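Local coordinates for protein TSC1 N-terminal domain (Chaetomium thermophilum, PDB 7A0M) that probably helps anchor the TSC complex to lysosomal membranes by binding phosphoinositides, and so takes part in the control of mTORC1 signalling, at residues 53-61 with 91-102. Sequence-based numbering, arbitrary orientation.
Sequences LNDELLAIW and RTFQWWDKLLDP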
# COMPACT_ATOMS: atom_id res chain seq x y z
N LEU B 53 47.68 -43.68 27.45
CA LEU B 53 46.25 -43.92 27.62
C LEU B 53 45.59 -44.26 26.29
O LEU B 53 44.74 -45.16 26.22
CB LEU B 53 45.59 -42.69 28.24
CG LEU B 53 44.06 -42.70 28.33
CD1 LEU B 53 43.59 -43.87 29.18
CD2 LEU B 53 43.55 -41.39 28.91
N ASN B 54 45.96 -43.54 25.23
CA ASN B 54 45.41 -43.81 23.90
C ASN B 54 45.76 -45.22 23.43
O ASN B 54 44.90 -45.95 22.93
CB ASN B 54 45.91 -42.76 22.90
CG ASN B 54 45.12 -41.45 22.96
OD1 ASN B 54 45.62 -40.42 23.43
ND2 ASN B 54 43.88 -41.47 22.48
N ASP B 55 47.03 -45.61 23.57
CA ASP B 55 47.45 -46.94 23.14
C ASP B 55 46.67 -48.03 23.87
O ASP B 55 46.30 -49.05 23.27
CB ASP B 55 48.95 -47.13 23.36
CG ASP B 55 49.79 -46.19 22.51
OD1 ASP B 55 49.19 -45.34 21.81
OD2 ASP B 55 51.03 -46.29 22.55
N GLU B 56 46.41 -47.83 25.16
CA GLU B 56 45.64 -48.81 25.91
C GLU B 56 44.17 -48.81 25.49
O GLU B 56 43.57 -49.88 25.33
CB GLU B 56 45.76 -48.54 27.41
CG GLU B 56 45.05 -49.57 28.26
CD GLU B 56 45.69 -50.94 28.15
OE1 GLU B 56 46.88 -51.02 27.77
OE2 GLU B 56 45.00 -51.94 28.42
N LEU B 57 43.58 -47.63 25.31
CA LEU B 57 42.20 -47.55 24.86
C LEU B 57 42.01 -48.20 23.49
O LEU B 57 41.00 -48.86 23.24
CB LEU B 57 41.73 -46.10 24.83
CG LEU B 57 41.48 -45.43 26.18
CD1 LEU B 57 41.12 -43.96 25.99
CD2 LEU B 57 40.37 -46.15 26.94
N LEU B 58 42.97 -47.99 22.58
CA LEU B 58 42.93 -48.68 21.29
C LEU B 58 42.95 -50.19 21.47
O LEU B 58 42.22 -50.92 20.78
CB LEU B 58 44.11 -48.22 20.43
CG LEU B 58 44.08 -48.68 18.97
CD1 LEU B 58 42.78 -48.27 18.30
CD2 LEU B 58 45.29 -48.16 18.18
N ALA B 59 43.80 -50.69 22.38
CA ALA B 59 43.91 -52.13 22.61
C ALA B 59 42.60 -52.71 23.11
O ALA B 59 42.17 -53.77 22.66
CB ALA B 59 45.04 -52.43 23.60
N ILE B 60 41.96 -52.03 24.08
CA ILE B 60 40.69 -52.51 24.60
C ILE B 60 39.65 -52.58 23.49
O ILE B 60 38.90 -53.55 23.35
CB ILE B 60 40.21 -51.60 25.75
CG1 ILE B 60 41.13 -51.71 26.97
CG2 ILE B 60 38.79 -51.93 26.15
CD1 ILE B 60 40.86 -50.68 28.04
N TRP B 61 39.60 -51.52 22.67
CA TRP B 61 38.65 -51.47 21.56
C TRP B 61 38.87 -52.62 20.59
O TRP B 61 37.91 -53.27 20.15
CB TRP B 61 38.79 -50.12 20.85
CG TRP B 61 37.96 -49.99 19.60
CD1 TRP B 61 38.38 -50.15 18.31
CD2 TRP B 61 36.57 -49.65 19.54
NE1 TRP B 61 37.33 -49.93 17.45
CE2 TRP B 61 36.21 -49.63 18.17
CE3 TRP B 61 35.59 -49.37 20.50
CZ2 TRP B 61 34.91 -49.34 17.75
CZ3 TRP B 61 34.31 -49.08 20.07
CH2 TRP B 61 33.98 -49.07 18.71
N ARG B 91 43.53 -36.31 19.24
CA ARG B 91 43.23 -37.61 19.82
C ARG B 91 41.73 -37.78 20.03
O ARG B 91 41.19 -38.88 19.84
CB ARG B 91 43.96 -37.76 21.16
CG ARG B 91 45.47 -37.74 21.06
CD ARG B 91 45.97 -38.83 20.10
NE ARG B 91 47.42 -38.84 19.94
CZ ARG B 91 48.10 -39.76 19.23
NH1 ARG B 91 47.48 -40.76 18.62
NH2 ARG B 91 49.41 -39.66 19.11
N THR B 92 41.06 -36.71 20.43
CA THR B 92 39.62 -36.76 20.63
C THR B 92 38.88 -36.91 19.31
O THR B 92 37.91 -37.67 19.22
CB THR B 92 39.17 -35.51 21.38
OG1 THR B 92 39.87 -35.43 22.63
CG2 THR B 92 37.69 -35.55 21.65
N PHE B 93 39.32 -36.19 18.28
CA PHE B 93 38.70 -36.32 16.96
C PHE B 93 38.90 -37.72 16.40
O PHE B 93 37.98 -38.29 15.81
CB PHE B 93 39.27 -35.28 16.00
CG PHE B 93 38.76 -35.41 14.59
CD1 PHE B 93 37.51 -34.94 14.25
CD2 PHE B 93 39.54 -36.01 13.61
CE1 PHE B 93 37.03 -35.06 12.96
CE2 PHE B 93 39.07 -36.13 12.32
CZ PHE B 93 37.82 -35.66 11.99
N GLN B 94 40.10 -38.29 16.57
CA GLN B 94 40.36 -39.64 16.08
C GLN B 94 39.40 -40.65 16.69
O GLN B 94 38.96 -41.59 16.01
CB GLN B 94 41.81 -40.02 16.40
CG GLN B 94 42.83 -39.30 15.55
CD GLN B 94 44.24 -39.48 16.07
OE1 GLN B 94 44.53 -40.41 16.83
NE2 GLN B 94 45.13 -38.57 15.70
N TRP B 95 39.05 -40.48 17.96
CA TRP B 95 38.11 -41.40 18.59
C TRP B 95 36.68 -41.10 18.14
O TRP B 95 35.92 -42.03 17.86
CB TRP B 95 38.24 -41.31 20.11
CG TRP B 95 39.37 -42.13 20.65
CD1 TRP B 95 40.54 -41.67 21.17
CD2 TRP B 95 39.45 -43.56 20.68
NE1 TRP B 95 41.34 -42.72 21.55
CE2 TRP B 95 40.70 -43.89 21.25
CE3 TRP B 95 38.60 -44.59 20.29
CZ2 TRP B 95 41.10 -45.21 21.44
CZ3 TRP B 95 39.00 -45.90 20.48
CH2 TRP B 95 40.24 -46.20 21.05
N TRP B 96 36.31 -39.82 18.09
CA TRP B 96 35.01 -39.44 17.56
C TRP B 96 34.85 -39.91 16.12
O TRP B 96 33.80 -40.45 15.75
CB TRP B 96 34.83 -37.93 17.69
CG TRP B 96 33.47 -37.41 17.32
CD1 TRP B 96 32.46 -37.07 18.18
CD2 TRP B 96 33.00 -37.08 16.01
NE1 TRP B 96 31.38 -36.60 17.48
CE2 TRP B 96 31.69 -36.59 16.15
CE3 TRP B 96 33.56 -37.17 14.73
CZ2 TRP B 96 30.92 -36.20 15.05
CZ3 TRP B 96 32.80 -36.77 13.65
CH2 TRP B 96 31.50 -36.29 13.81
N ASP B 97 35.89 -39.71 15.30
CA ASP B 97 35.86 -40.20 13.93
C ASP B 97 35.75 -41.72 13.89
O ASP B 97 35.06 -42.29 13.03
CB ASP B 97 37.12 -39.74 13.20
CG ASP B 97 37.03 -39.90 11.69
OD1 ASP B 97 36.01 -40.42 11.20
OD2 ASP B 97 38.00 -39.51 11.00
N LYS B 98 36.43 -42.40 14.82
CA LYS B 98 36.43 -43.86 14.83
C LYS B 98 35.09 -44.44 15.27
O LYS B 98 34.70 -45.51 14.80
CB LYS B 98 37.57 -44.33 15.73
CG LYS B 98 37.83 -45.82 15.78
CD LYS B 98 39.00 -46.07 16.71
CE LYS B 98 39.42 -47.52 16.70
NZ LYS B 98 39.84 -47.99 15.36
N LEU B 99 34.38 -43.75 16.16
CA LEU B 99 33.12 -44.25 16.70
C LEU B 99 31.89 -43.78 15.94
O LEU B 99 30.78 -44.26 16.24
CB LEU B 99 32.97 -43.83 18.17
CG LEU B 99 34.06 -44.26 19.15
CD1 LEU B 99 33.64 -43.99 20.58
CD2 LEU B 99 34.43 -45.71 18.95
N LEU B 100 32.04 -42.86 14.98
CA LEU B 100 30.88 -42.27 14.32
C LEU B 100 30.00 -43.33 13.66
O LEU B 100 28.82 -43.49 13.99
CB LEU B 100 31.33 -41.22 13.30
CG LEU B 100 30.19 -40.54 12.54
CD1 LEU B 100 29.24 -39.85 13.50
CD2 LEU B 100 30.74 -39.54 11.53
N ASP B 101 30.57 -44.07 12.70
CA ASP B 101 29.82 -45.06 11.95
C ASP B 101 29.33 -46.22 12.83
O ASP B 101 28.19 -46.67 12.64
CB ASP B 101 30.66 -45.60 10.79
CG ASP B 101 30.86 -44.57 9.70
OD1 ASP B 101 29.95 -43.73 9.51
OD2 ASP B 101 31.91 -44.59 9.03
N PRO B 102 30.13 -46.74 13.77
CA PRO B 102 29.57 -47.75 14.69
C PRO B 102 28.38 -47.25 15.49
O PRO B 102 27.43 -48.01 15.71
CB PRO B 102 30.76 -48.08 15.60
CG PRO B 102 31.95 -47.83 14.75
CD PRO B 102 31.59 -46.63 13.92
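Two interdigitating indoles, Trp95 and Trp61, carry this helix-helix packing between the nearly parallel helices 45-65 and 89-105 in the all-helical N-terminal domain of TSC1. The segment axes come no closer than 12.1 Å and run 10° apart, a gap wide enough for two indoles to fill. Trp95 is a knob in the hole formed by Asn54, Leu57, Leu58 and Trp61. With CG beside its backbone N, its ring meets helix 45-65 edge-on: Trp95 CZ2 lies 3.6 Å from Leu57 CB, while the backbone N of Leu58 sits in the ring plane. The Asn54 amide lies nearly coplanar with this indole, at its NE1 edge, and the Asn54 side chain also packs against the aliphatic CG and CD of Arg91. Trp61 makes the return reach, CG anti to the backbone N (chi1 175°), which carries its indole out to helix 89-105. Leu99 CD2 sits over the six-membered ring in a CH-pi contact, 3.7 Å from the centroid and 26° off the normal. The same face takes the Lys98 chain, extended as far as CE and bent at chi4; Lys98 CE packs 3.3 Å from Trp61 CD1 near the pyrrole end and also touches Leu58 CD1 at 3.8 Å. Pro102 CG comes up to the Trp61 edge. Were Trp61 replaced by an alanine, Leu99 CD2 and the Lys98 methylenes would probably lose the aromatic face they rest on, and a gap would open between the helices. Helix 69-81 closes the contact from another side: its Phe75 meets both indoles, Tyr72 meets Trp61, and Leu79 touches Trp95 and Leu99. Beyond, helix 89-105 packs through Trp96 and Leu100 on helices 113-125 and 142-153, so the pair continues into the row of helices that follows.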